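Local coordinates for protein EvdO2 (Micromonospora carbonacea, PDB 4XAB) that probably catalyses an oxidative cyclization in orthosomycin antibiotic biosynthesis as a metal-dependent oxygenase of the phytanoyl-CoA dioxygenase family, at residues Q40-D43 with R44-V47; S88-F91 with A92-S96; R95-A98 with S99-D103; D103-E106 with E107-E110; A153-E156 with S157-H161. All blocks are in the same frame, centred on the assembly; numbering follows the deposited sequence.

Contact 1: Q40-D43 with R44-V47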
loop_
_atom_site.group_PDB
_atom_site.type_symbol
_atom_site.label_atom_id
_atom_site.label_comp_id
_atom_site.label_asym_id
_atom_site.label_seq_id
_atom_site.Cartn_x
_atom_site.Cartn_y
_atom_site.Cartn_z
ATOM N N GLN A 40 2.653 -18.162 5.081
ATOM C CA GLN A 40 3.754 -19.097 4.886
ATOM C C GLN A 40 4.761 -18.556 3.882
ATOM O O GLN A 40 5.972 -18.701 4.065
ATOM C CB GLN A 40 3.231 -20.455 4.424
ATOM C CG GLN A 40 2.463 -21.211 5.491
ATOM C CD GLN A 40 1.886 -22.512 4.970
ATOM O OE1 GLN A 40 1.297 -22.556 3.888
ATOM N NE2 GLN A 40 2.064 -23.583 5.732
ATOM N N ALA A 41 4.258 -17.929 2.824
ATOM C CA ALA A 41 5.122 -17.297 1.834
ATOM C C ALA A 41 5.948 -16.158 2.437
ATOM O O ALA A 41 7.131 -16.004 2.120
ATOM C CB ALA A 41 4.296 -16.786 0.665
ATOM N N TYR A 42 5.326 -15.359 3.300
ATOM C CA TYR A 42 6.026 -14.254 3.950
ATOM C C TYR A 42 7.058 -14.762 4.953
ATOM O O TYR A 42 8.099 -14.136 5.144
ATOM C CB TYR A 42 5.036 -13.319 4.646
ATOM C CG TYR A 42 4.512 -12.207 3.763
ATOM C CD1 TYR A 42 3.939 -12.489 2.526
ATOM C CD2 TYR A 42 4.574 -10.872 4.169
ATOM C CE1 TYR A 42 3.444 -11.478 1.713
ATOM C CE2 TYR A 42 4.086 -9.843 3.348
ATOM C CZ TYR A 42 3.524 -10.159 2.122
ATOM O OH TYR A 42 3.034 -9.162 1.294
ATOM N N ASP A 43 6.762 -15.889 5.598
ATOM C CA ASP A 43 7.708 -16.518 6.529
ATOM C C ASP A 43 9.059 -16.779 5.859
ATOM O O ASP A 43 10.116 -16.745 6.506
ATOM C CB ASP A 43 7.143 -17.838 7.072
ATOM C CG ASP A 43 6.112 -17.632 8.176
ATOM O OD1 ASP A 43 6.027 -16.512 8.727
ATOM O OD2 ASP A 43 5.400 -18.605 8.506
ATOM N N ARG A 44 9.009 -17.054 4.558
ATOM C CA ARG A 44 10.210 -17.345 3.786
ATOM C C ARG A 44 10.776 -16.100 3.103
ATOM O O ARG A 44 11.991 -15.972 2.961
ATOM C CB ARG A 44 9.925 -18.435 2.750
ATOM C CG ARG A 44 11.146 -18.845 1.935
ATOM C CD ARG A 44 12.330 -19.221 2.829
ATOM N NE ARG A 44 12.398 -20.658 3.076
ATOM C CZ ARG A 44 12.997 -21.524 2.265
ATOM N NH1 ARG A 44 13.578 -21.096 1.152
ATOM N NH2 ARG A 44 13.015 -22.818 2.564
ATOM N N LEU A 45 9.902 -15.182 2.693
ATOM C CA LEU A 45 10.335 -13.932 2.063
ATOM C C LEU A 45 11.032 -13.014 3.055
ATOM O O LEU A 45 11.999 -12.326 2.716
ATOM C CB LEU A 45 9.147 -13.186 1.458
ATOM C CG LEU A 45 8.627 -13.586 0.082
ATOM C CD1 LEU A 45 7.385 -12.767 -0.248
ATOM C CD2 LEU A 45 9.712 -13.390 -0.970
ATOM N N PHE A 46 10.518 -13.004 4.282
ATOM C CA PHE A 46 10.984 -12.095 5.314
ATOM C C PHE A 46 11.624 -12.861 6.461
ATOM O O PHE A 46 11.005 -13.067 7.507
ATOM C CB PHE A 46 9.831 -11.251 5.848
ATOM C CG PHE A 46 9.338 -10.217 4.879
ATOM C CD1 PHE A 46 10.007 -9.009 4.742
ATOM C CD2 PHE A 46 8.199 -10.443 4.119
ATOM C CE1 PHE A 46 9.553 -8.046 3.853
ATOM C CE2 PHE A 46 7.744 -9.479 3.230
ATOM C CZ PHE A 46 8.425 -8.286 3.097
ATOM N N VAL A 47 12.865 -13.270 6.269
ATOM C CA VAL A 47 13.547 -14.044 7.294
ATOM C C VAL A 47 14.126 -13.135 8.357
ATOM O O VAL A 47 14.956 -12.281 8.059
ATOM C CB VAL A 47 14.668 -14.894 6.702
ATOM C CG1 VAL A 47 15.414 -15.605 7.813
ATOM C CG2 VAL A 47 14.086 -15.892 5.720
#
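F46 has its CG anti to its own carbonyl carbon and beside the backbone N (chi1 -71°), and Y42, with a chi1 of -89°, leans the same way; the two aromatic side chains, one helical turn apart, therefore run side by side off the same flank of the backbone. Y42 stands on the last turn of helix 32-45 and F46 just beyond its end, both turned toward the double-stranded beta helix. The rings meet obliquely, their planes 38° apart and their centroids 5.3 Å from each other, and the closest touch is Y42 CD2 to F46 CE2 at 3.6 Å. Large flat residues suit this flank because A115 and Y229, on strands 110-118 and 226-234, lie against Y42, while A115, L117 and I75 lie against F46. A tyrosine adds something a phenylalanine lacks, since Y42 OH is hydrogen-bonded to A228 O and its one polar atom is satisfied inside the fold. L45 brings an aliphatic branch near the same ring, with Y42 CD1 and L45 CD1 4.4 Å apart, and its side chain also packs on I75, Y81 and V82. D43 and R44 are charged and exposed, as fits the outer side. The backbone is closing here: A41 O accepts from both R44 N at 3.3 Å and L45 N at 2.9 Å. F46 already has non-helical backbone angles, yet F46 N still reaches Y42 O at 2.8 Å, and that same oxygen lies in the plane of the F46 ring, at its edge.

Contact 2: S88-F91 with A92-S96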
loop_
_atom_site.group_PDB
_atom_site.type_symbol
_atom_site.label_atom_id
_atom_site.label_comp_id
_atom_site.label_asym_id
_atom_site.label_seq_id
_atom_site.Cartn_x
_atom_site.Cartn_y
_atom_site.Cartn_z
ATOM N N SER A 88 -2.840 -16.443 -8.702
ATOM C CA SER A 88 -3.838 -16.754 -7.682
ATOM C C SER A 88 -5.255 -16.253 -7.946
ATOM O O SER A 88 -5.459 -15.257 -8.637
ATOM C CB SER A 88 -3.376 -16.190 -6.343
ATOM O OG SER A 88 -3.465 -14.776 -6.340
ATOM N N PRO A 89 -6.248 -16.945 -7.370
ATOM C CA PRO A 89 -7.611 -16.406 -7.374
ATOM C C PRO A 89 -7.694 -15.043 -6.687
ATOM O O PRO A 89 -8.560 -14.247 -7.053
ATOM C CB PRO A 89 -8.409 -17.465 -6.598
ATOM C CG PRO A 89 -7.652 -18.741 -6.836
ATOM C CD PRO A 89 -6.198 -18.326 -6.855
ATOM N N HIS A 90 -6.823 -14.785 -5.710
ATOM C CA HIS A 90 -6.829 -13.500 -5.005
ATOM C C HIS A 90 -6.384 -12.394 -5.957
ATOM O O HIS A 90 -6.967 -11.313 -5.978
ATOM C CB HIS A 90 -5.928 -13.528 -3.762
ATOM C CG HIS A 90 -5.683 -12.170 -3.161
ATOM N ND1 HIS A 90 -4.572 -11.413 -3.466
ATOM C CD2 HIS A 90 -6.416 -11.428 -2.292
ATOM C CE1 HIS A 90 -4.621 -10.270 -2.802
ATOM N NE2 HIS A 90 -5.730 -10.253 -2.085
ATOM N N PHE A 91 -5.362 -12.661 -6.759
ATOM C CA PHE A 91 -4.947 -11.660 -7.733
ATOM C C PHE A 91 -6.087 -11.354 -8.702
ATOM O O PHE A 91 -6.399 -10.191 -8.964
ATOM C CB PHE A 91 -3.719 -12.110 -8.524
ATOM C CG PHE A 91 -3.412 -11.216 -9.698
ATOM C CD1 PHE A 91 -2.674 -10.057 -9.525
ATOM C CD2 PHE A 91 -3.885 -11.528 -10.975
ATOM C CE1 PHE A 91 -2.400 -9.229 -10.600
ATOM C CE2 PHE A 91 -3.619 -10.697 -12.041
ATOM C CZ PHE A 91 -2.873 -9.555 -11.856
ATOM N N ALA A 92 -6.701 -12.408 -9.231
ATOM C CA ALA A 92 -7.742 -12.256 -10.234
ATOM C C ALA A 92 -8.915 -11.476 -9.664
ATOM O O ALA A 92 -9.520 -10.647 -10.349
ATOM C CB ALA A 92 -8.201 -13.620 -10.735
ATOM N N ARG A 93 -9.225 -11.763 -8.400
ATOM C CA ARG A 93 -10.310 -11.134 -7.676
ATOM C C ARG A 93 -10.016 -9.644 -7.520
ATOM O O ARG A 93 -10.884 -8.793 -7.729
ATOM C CB ARG A 93 -10.473 -11.816 -6.304
ATOM C CG ARG A 93 -11.706 -11.479 -5.506
ATOM C CD ARG A 93 -11.738 -12.305 -4.197
ATOM N NE ARG A 93 -11.552 -13.741 -4.448
ATOM C CZ ARG A 93 -10.599 -14.493 -3.893
ATOM N NH1 ARG A 93 -9.736 -13.960 -3.031
ATOM N NH2 ARG A 93 -10.507 -15.785 -4.198
ATOM N N CYS A 94 -8.779 -9.339 -7.160
ATOM C CA CYS A 94 -8.368 -7.949 -6.994
ATOM C C CYS A 94 -8.360 -7.190 -8.329
ATOM O O CYS A 94 -8.725 -6.011 -8.372
ATOM C CB CYS A 94 -6.990 -7.885 -6.337
ATOM S SG CYS A 94 -7.023 -8.301 -4.571
ATOM N N ARG A 95 -7.953 -7.859 -9.412
ATOM C CA ARG A 95 -7.937 -7.206 -10.728
ATOM C C ARG A 95 -9.368 -6.846 -11.135
ATOM O O ARG A 95 -9.629 -5.776 -11.699
ATOM C CB ARG A 95 -7.270 -8.107 -11.780
ATOM C CG ARG A 95 -7.054 -7.450 -13.149
ATOM C CD ARG A 95 -6.377 -8.419 -14.128
ATOM N NE ARG A 95 -7.134 -9.666 -14.219
ATOM C CZ ARG A 95 -6.657 -10.821 -14.676
ATOM N NH1 ARG A 95 -5.406 -10.909 -15.100
ATOM N NH2 ARG A 95 -7.441 -11.893 -14.698
ATOM N N SER A 96 -10.303 -7.742 -10.832
ATOM C CA SER A 96 -11.713 -7.495 -11.121
ATOM C C SER A 96 -12.250 -6.330 -10.304
ATOM O O SER A 96 -13.029 -5.526 -10.801
ATOM C CB SER A 96 -12.545 -8.748 -10.855
ATOM O OG SER A 96 -12.099 -9.798 -11.694
#
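C94 sits one turn beyond H90 and lays its sulfur over a face of the imidazole, SG 3.7 Å from the ring centroid and shifted toward the rim on the NE2 side. The thiol reaches this position because SG stands beside its own backbone N (chi1 -73°), while H90 CG is anti to the backbone N. H90 NE2 is hydrogen-bonded to T148 OG1, which helps fix the rotation of the ring. F91 and R95 are turned quite differently: ring and guanidinium planes stand 78° apart, with R95 NH1 at the ring edge, 3.5 Å from F91 CE2. R95 spends its charge on a salt bridge from NE to E106. This is the first part of helix 89-102, and S88 is its N-cap, S88 OG accepting from F91 N at 2.9 Å. P89, whose ring leaves no N-H to be satisfied, suits the first turn. R93 folds back over that turn through a bend at chi3 (-51°), placing one guanidinium face over P89 O and NH2 3.6 Å from P89 CB. R93 NH1 lies at the edge of the H90 ring, and the same nitrogen is held by V29 O and by a salt bridge to E34. An alanine in place of R93 would probably leave E34 without its charged mate and V29 O without this donor. The backbone beneath is regular, with C94 N bonded to H90 O at 2.9 Å.

Contact 3: R95-A98 with S99-D103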
loop_
_atom_site.group_PDB
_atom_site.type_symbol
_atom_site.label_atom_id
_atom_site.label_comp_id
_atom_site.label_asym_id
_atom_site.label_seq_id
_atom_site.Cartn_x
_atom_site.Cartn_y
_atom_site.Cartn_z
ATOM N N ARG A 95 -7.953 -7.859 -9.412
ATOM C CA ARG A 95 -7.937 -7.206 -10.728
ATOM C C ARG A 95 -9.368 -6.846 -11.135
ATOM O O ARG A 95 -9.629 -5.776 -11.699
ATOM C CB ARG A 95 -7.270 -8.107 -11.780
ATOM C CG ARG A 95 -7.054 -7.450 -13.149
ATOM C CD ARG A 95 -6.377 -8.419 -14.128
ATOM N NE ARG A 95 -7.134 -9.666 -14.219
ATOM C CZ ARG A 95 -6.657 -10.821 -14.676
ATOM N NH1 ARG A 95 -5.406 -10.909 -15.100
ATOM N NH2 ARG A 95 -7.441 -11.893 -14.698
ATOM N N SER A 96 -10.303 -7.742 -10.832
ATOM C CA SER A 96 -11.713 -7.495 -11.121
ATOM C C SER A 96 -12.250 -6.330 -10.304
ATOM O O SER A 96 -13.029 -5.526 -10.801
ATOM C CB SER A 96 -12.545 -8.748 -10.855
ATOM O OG SER A 96 -12.099 -9.798 -11.694
ATOM N N ILE A 97 -11.828 -6.243 -9.046
ATOM C CA ILE A 97 -12.230 -5.133 -8.196
ATOM C C ILE A 97 -11.682 -3.821 -8.763
ATOM O O ILE A 97 -12.391 -2.827 -8.847
ATOM C CB ILE A 97 -11.740 -5.328 -6.735
ATOM C CG1 ILE A 97 -12.520 -6.472 -6.073
ATOM C CG2 ILE A 97 -11.913 -4.049 -5.945
ATOM C CD1 ILE A 97 -12.003 -6.862 -4.691
ATOM N N ALA A 98 -10.423 -3.843 -9.175
ATOM C CA ALA A 98 -9.771 -2.650 -9.720
ATOM C C ALA A 98 -10.504 -2.173 -10.963
ATOM O O ALA A 98 -10.754 -0.975 -11.133
ATOM C CB ALA A 98 -8.311 -2.938 -10.039
ATOM N N SER A 99 -10.851 -3.130 -11.816
ATOM C CA SER A 99 -11.608 -2.855 -13.026
ATOM C C SER A 99 -12.941 -2.175 -12.720
ATOM O O SER A 99 -13.295 -1.170 -13.350
ATOM C CB SER A 99 -11.846 -4.152 -13.794
ATOM O OG SER A 99 -12.674 -3.903 -14.912
ATOM N N ALA A 100 -13.675 -2.720 -11.751
ATOM C CA ALA A 100 -14.954 -2.139 -11.347
ATOM C C ALA A 100 -14.778 -0.731 -10.788
ATOM O O ALA A 100 -15.552 0.177 -11.093
ATOM C CB ALA A 100 -15.637 -3.026 -10.318
ATOM N N PHE A 101 -13.748 -0.546 -9.973
ATOM C CA PHE A 101 -13.544 0.736 -9.311
ATOM C C PHE A 101 -12.991 1.807 -10.260
ATOM O O PHE A 101 -13.243 2.991 -10.062
ATOM C CB PHE A 101 -12.604 0.590 -8.112
ATOM C CG PHE A 101 -13.268 0.025 -6.873
ATOM C CD1 PHE A 101 -14.506 -0.590 -6.943
ATOM C CD2 PHE A 101 -12.639 0.110 -5.641
ATOM C CE1 PHE A 101 -15.110 -1.110 -5.801
ATOM C CE2 PHE A 101 -13.233 -0.404 -4.493
ATOM C CZ PHE A 101 -14.470 -1.012 -4.574
ATOM N N LEU A 102 -12.225 1.396 -11.271
ATOM C CA LEU A 102 -11.621 2.353 -12.198
ATOM C C LEU A 102 -12.416 2.531 -13.490
ATOM O O LEU A 102 -12.084 3.390 -14.301
ATOM C CB LEU A 102 -10.187 1.932 -12.547
ATOM C CG LEU A 102 -9.158 1.886 -11.418
ATOM C CD1 LEU A 102 -7.910 1.180 -11.892
ATOM C CD2 LEU A 102 -8.818 3.288 -10.952
ATOM N N ASP A 103 -13.455 1.721 -13.678
ATOM C CA ASP A 103 -14.213 1.694 -14.933
ATOM C C ASP A 103 -13.304 1.447 -16.129
ATOM O O ASP A 103 -13.412 2.114 -17.164
ATOM C CB ASP A 103 -14.992 2.993 -15.137
ATOM C CG ASP A 103 -16.177 3.106 -14.216
ATOM O OD1 ASP A 103 -16.968 2.143 -14.149
ATOM O OD2 ASP A 103 -16.307 4.152 -13.546
#
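The second half of helix 89-102, an outer helix lying against strands 139-149 and 226-234 of the double-stranded beta helix, turns one apolar pair inward at I97 and F101. The two side chains lie side by side, pointing the same way, and I97 CG2 stands over the centre of the F101 ring. The methyl is 4.1 Å from the ring centroid and only 7° off the ring normal, a well-centred CH-pi contact. It is the CG2 branch that does this because it is anti to the backbone N, while CG1 leaves on another course. F18 of helix 12-21 also stacks on F101, and L144 touches it, so an aromatic residue is well placed to join helix and sheet. A98 is small where the helix comes near L109, L144 and F233. Its carbonyl carries the last turn: L102 N bonds to A98 O at 2.8 Å, and both L102 CB and CG lie 3.3 Å from that same oxygen. S99, small, lies against the turn that follows, near E106, and S99 N is bonded to R95 O at 2.9 Å; A100 is partly exposed. D103 then leaves the helix with positive phi. The I97 and F101 contact is dispersive, with no direction-bound partner, so shape and burial rather than hydrogen bonding set the ring against both I97 and F18.

Contact 4: D103-E106 with E107-E110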
loop_
_atom_site.group_PDB
_atom_site.type_symbol
_atom_site.label_atom_id
_atom_site.label_comp_id
_atom_site.label_asym_id
_atom_site.label_seq_id
_atom_site.Cartn_x
_atom_site.Cartn_y
_atom_site.Cartn_z
ATOM N N ASP A 103 -13.455 1.721 -13.678
ATOM C CA ASP A 103 -14.213 1.694 -14.933
ATOM C C ASP A 103 -13.304 1.447 -16.129
ATOM O O ASP A 103 -13.412 2.114 -17.164
ATOM C CB ASP A 103 -14.992 2.993 -15.137
ATOM C CG ASP A 103 -16.177 3.106 -14.216
ATOM O OD1 ASP A 103 -16.968 2.143 -14.149
ATOM O OD2 ASP A 103 -16.307 4.152 -13.546
ATOM N N MET A 104 -12.416 0.474 -15.977
ATOM C CA MET A 104 -11.488 0.089 -17.031
ATOM C C MET A 104 -11.482 -1.413 -17.213
ATOM O O MET A 104 -11.617 -2.154 -16.239
ATOM C CB MET A 104 -10.080 0.557 -16.700
ATOM C CG MET A 104 -9.932 2.036 -16.676
ATOM S SD MET A 104 -8.256 2.421 -16.176
ATOM C CE MET A 104 -7.317 1.436 -17.341
ATOM N N ALA A 105 -11.327 -1.859 -18.458
ATOM C CA ALA A 105 -11.216 -3.283 -18.740
ATOM C C ALA A 105 -10.001 -3.851 -18.035
ATOM O O ALA A 105 -8.971 -3.191 -17.949
ATOM C CB ALA A 105 -11.126 -3.544 -20.260
ATOM N N GLU A 106 -10.125 -5.074 -17.534
ATOM C CA GLU A 106 -9.021 -5.733 -16.837
ATOM C C GLU A 106 -7.765 -5.797 -17.706
ATOM O O GLU A 106 -6.638 -5.659 -17.217
ATOM C CB GLU A 106 -9.443 -7.138 -16.407
ATOM C CG GLU A 106 -10.559 -7.120 -15.371
ATOM C CD GLU A 106 -10.911 -8.494 -14.850
ATOM O OE1 GLU A 106 -10.020 -9.362 -14.815
ATOM O OE2 GLU A 106 -12.082 -8.700 -14.472
ATOM N N GLU A 107 -7.973 -5.998 -19.002
ATOM C CA GLU A 107 -6.881 -6.096 -19.965
ATOM C C GLU A 107 -6.113 -4.792 -20.146
ATOM O O GLU A 107 -4.999 -4.791 -20.661
ATOM C CB GLU A 107 -7.427 -6.558 -21.320
ATOM C CG GLU A 107 -8.041 -7.953 -21.321
ATOM C CD GLU A 107 -9.505 -7.978 -20.898
ATOM O OE1 GLU A 107 -10.016 -6.950 -20.412
ATOM O OE2 GLU A 107 -10.147 -9.033 -21.060
ATOM N N GLU A 108 -6.725 -3.682 -19.742
ATOM C CA GLU A 108 -6.106 -2.363 -19.838
ATOM C C GLU A 108 -5.200 -2.052 -18.657
ATOM O O GLU A 108 -4.437 -1.092 -18.689
ATOM C CB GLU A 108 -7.182 -1.282 -19.935
ATOM C CG GLU A 108 -7.811 -1.163 -21.300
ATOM C CD GLU A 108 -8.997 -0.222 -21.314
ATOM O OE1 GLU A 108 -9.920 -0.446 -22.124
ATOM O OE2 GLU A 108 -9.007 0.739 -20.517
ATOM N N LEU A 109 -5.296 -2.851 -17.601
ATOM C CA LEU A 109 -4.572 -2.539 -16.378
ATOM C C LEU A 109 -3.170 -3.115 -16.367
ATOM O O LEU A 109 -2.975 -4.307 -16.602
ATOM C CB LEU A 109 -5.343 -3.052 -15.157
ATOM C CG LEU A 109 -6.766 -2.500 -15.048
ATOM C CD1 LEU A 109 -7.526 -3.217 -13.938
ATOM C CD2 LEU A 109 -6.715 -1.010 -14.785
ATOM N N GLU A 110 -2.198 -2.254 -16.086
ATOM C CA GLU A 110 -0.872 -2.705 -15.698
ATOM C C GLU A 110 -0.865 -2.932 -14.196
ATOM O O GLU A 110 -1.650 -2.319 -13.475
ATOM C CB GLU A 110 0.185 -1.681 -16.097
ATOM C CG GLU A 110 0.332 -1.560 -17.602
ATOM C CD GLU A 110 1.227 -0.415 -18.015
ATOM O OE1 GLU A 110 2.222 -0.149 -17.309
ATOM O OE2 GLU A 110 0.923 0.219 -19.046
#
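M104 and L109 meet across the turn by their ends, M104 CE lying 3.6 Å from L109 CD2. The methionine chain is extended to SD and then bends at its last torsion (chi3 53°), which swings the methyl back over the leucine. Its flexible thioether also meets E108, whose OE2 is 3.7 Å from M104 CE. E108 stretches out beyond CG across the backbone of A105, and E107 does the reverse: a bend at chi2 (85°) folds its carboxylate back until E107 OE1 is 3.6 Å from A105 CB. A small alanine suits a place approached by two acidic chains, both on the exposed side. The backbone is drawn in by E108 N to A105 O at 2.9 Å and by L109 N to E106 O at 3.1 Å, each donor standing well above the carbonyl plane. L109 turns inward, onto A98 and L102; an alanine here would probably leave the M104 methyl without its apolar partner and open a gap under helix 89-102. Short-range i to i+3 bonding of this kind marks a 3-10 turn, here the link by which the chain leaves an outer helix and enters strand 110-118 of the double-stranded beta helix.

Contact 5: A153-E156 with S157-H161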
loop_
_atom_site.group_PDB
_atom_site.type_symbol
_atom_site.label_atom_id
_atom_site.label_comp_id
_atom_site.label_asym_id
_atom_site.label_seq_id
_atom_site.Cartn_x
_atom_site.Cartn_y
_atom_site.Cartn_z
ATOM N N ALA A 153 -5.127 -5.594 11.605
ATOM C CA ALA A 153 -4.560 -4.266 11.473
ATOM C C ALA A 153 -5.366 -3.297 12.321
ATOM O O ALA A 153 -6.560 -3.121 12.106
ATOM C CB ALA A 153 -4.547 -3.827 10.032
ATOM N N THR A 154 -4.714 -2.699 13.308
ATOM C CA THR A 154 -5.376 -1.737 14.182
ATOM C C THR A 154 -4.644 -0.409 14.150
ATOM O O THR A 154 -3.561 -0.299 13.566
ATOM C CB THR A 154 -5.411 -2.218 15.633
ATOM O OG1 THR A 154 -4.064 -2.278 16.119
ATOM C CG2 THR A 154 -6.032 -3.592 15.722
ATOM N N VAL A 155 -5.200 0.592 14.818
ATOM C CA VAL A 155 -4.508 1.867 14.855
ATOM C C VAL A 155 -3.156 1.680 15.537
ATOM O O VAL A 155 -2.151 2.217 15.078
ATOM C CB VAL A 155 -5.331 2.958 15.554
ATOM C CG1 VAL A 155 -4.467 4.170 15.817
ATOM C CG2 VAL A 155 -6.524 3.348 14.666
ATOM N N GLU A 156 -3.120 0.860 16.582
ATOM C CA GLU A 156 -1.882 0.661 17.327
ATOM C C GLU A 156 -0.881 -0.248 16.628
ATOM O O GLU A 156 0.285 -0.279 17.000
ATOM C CB GLU A 156 -2.186 0.100 18.712
ATOM C CG GLU A 156 -2.901 1.074 19.613
ATOM C CD GLU A 156 -3.026 0.557 21.028
ATOM O OE1 GLU A 156 -3.515 1.316 21.893
ATOM O OE2 GLU A 156 -2.636 -0.608 21.270
ATOM N N SER A 157 -1.316 -0.993 15.618
ATOM C CA SER A 157 -0.398 -1.893 14.924
ATOM C C SER A 157 0.070 -1.288 13.603
ATOM O O SER A 157 0.888 -1.873 12.898
ATOM C CB SER A 157 -1.055 -3.257 14.689
ATOM O OG SER A 157 -1.956 -3.189 13.597
ATOM N N GLY A 158 -0.459 -0.115 13.276
ATOM C CA GLY A 158 -0.060 0.590 12.070
ATOM C C GLY A 158 -0.978 0.455 10.865
ATOM O O GLY A 158 -0.510 0.391 9.731
ATOM N N CYS A 159 -2.291 0.424 11.093
ATOM C CA CYS A 159 -3.229 0.415 9.973
ATOM C C CYS A 159 -3.167 1.759 9.247
ATOM O O CYS A 159 -2.566 2.711 9.737
ATOM C CB CYS A 159 -4.655 0.123 10.452
ATOM S SG CYS A 159 -5.448 1.482 11.311
ATOM N N LEU A 160 -3.769 1.824 8.063
ATOM C CA LEU A 160 -3.780 3.047 7.269
ATOM C C LEU A 160 -4.860 4.008 7.741
ATOM O O LEU A 160 -5.912 3.597 8.227
ATOM C CB LEU A 160 -4.005 2.724 5.783
ATOM C CG LEU A 160 -2.901 1.857 5.166
ATOM C CD1 LEU A 160 -3.075 1.686 3.666
ATOM C CD2 LEU A 160 -1.551 2.450 5.473
ATOM N N HIS A 161 -4.572 5.289 7.567
ATOM C CA HIS A 161 -5.504 6.376 7.793
ATOM C C HIS A 161 -5.583 7.162 6.498
ATOM O O HIS A 161 -4.566 7.335 5.830
ATOM C CB HIS A 161 -5.032 7.313 8.909
ATOM C CG HIS A 161 -4.740 6.632 10.212
ATOM N ND1 HIS A 161 -5.283 7.055 11.406
ATOM C CD2 HIS A 161 -3.906 5.610 10.521
ATOM C CE1 HIS A 161 -4.824 6.301 12.390
ATOM N NE2 HIS A 161 -3.988 5.413 11.879
HETATM O O HOH W 1 -2.136 3.576 12.414
#
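S157 turns its hydroxyl back into the loop, where S157 OG accepts the backbone N-H of T154 at 2.8 Å along an almost straight line (174°). The torsion responsible sets OG between the backbone N and the carbonyl carbon (chi1 78°), and serine is small enough for this buried place, against N220 and T222. S157 N bonds weakly back to T154 OG1, making the pair reciprocal. T154 O is gripped by S157 N at 3.1 Å and C159 N at 2.9 Å, which approach it from opposite faces of its plane. The bond from C159 N to T154 O, with a weak one from G158 N to V155 O inside it, makes a Schellman motif; G158 has the positive phi this demands, and a CB there would jam against the S157 carbonyl O. The turn delivers the chain into strand 160-162, which pairs with strand 215-217, the bearer of the nickel ligand H215. C159 points its side chain into the loop, SG 4.0 Å from V155 CG2. V155 CG1 lies at the edge of the H161 ring, near its plane. One water joins V155 O, C159 O at 2.8 Å and H161 NE2 at 2.7 Å.

Overall arrangement
Contacts 2, 3 and 4 form one continuous run: helix 89-102 from N-cap to end, then the 3-10 turn into strand 110-118. The turn folds back on the helix through R95 and S96, which both hold the E106 carboxylate, and through L102 against L109. Contact 1 ends a different outer helix, about 21 Å from contact 2 between centres. All five are partly buried. The helical contacts set aromatic, apolar or sulfur groups inward and charges outward, whereas contact 4 sets a buried M104 and L109 pair under an exposed acidic surface. Contact 5, across the chain's centre from contact 4, relies on hydroxyl, backbone and water bonds, and the side chain of H161 lies about 11 Å from the nickel.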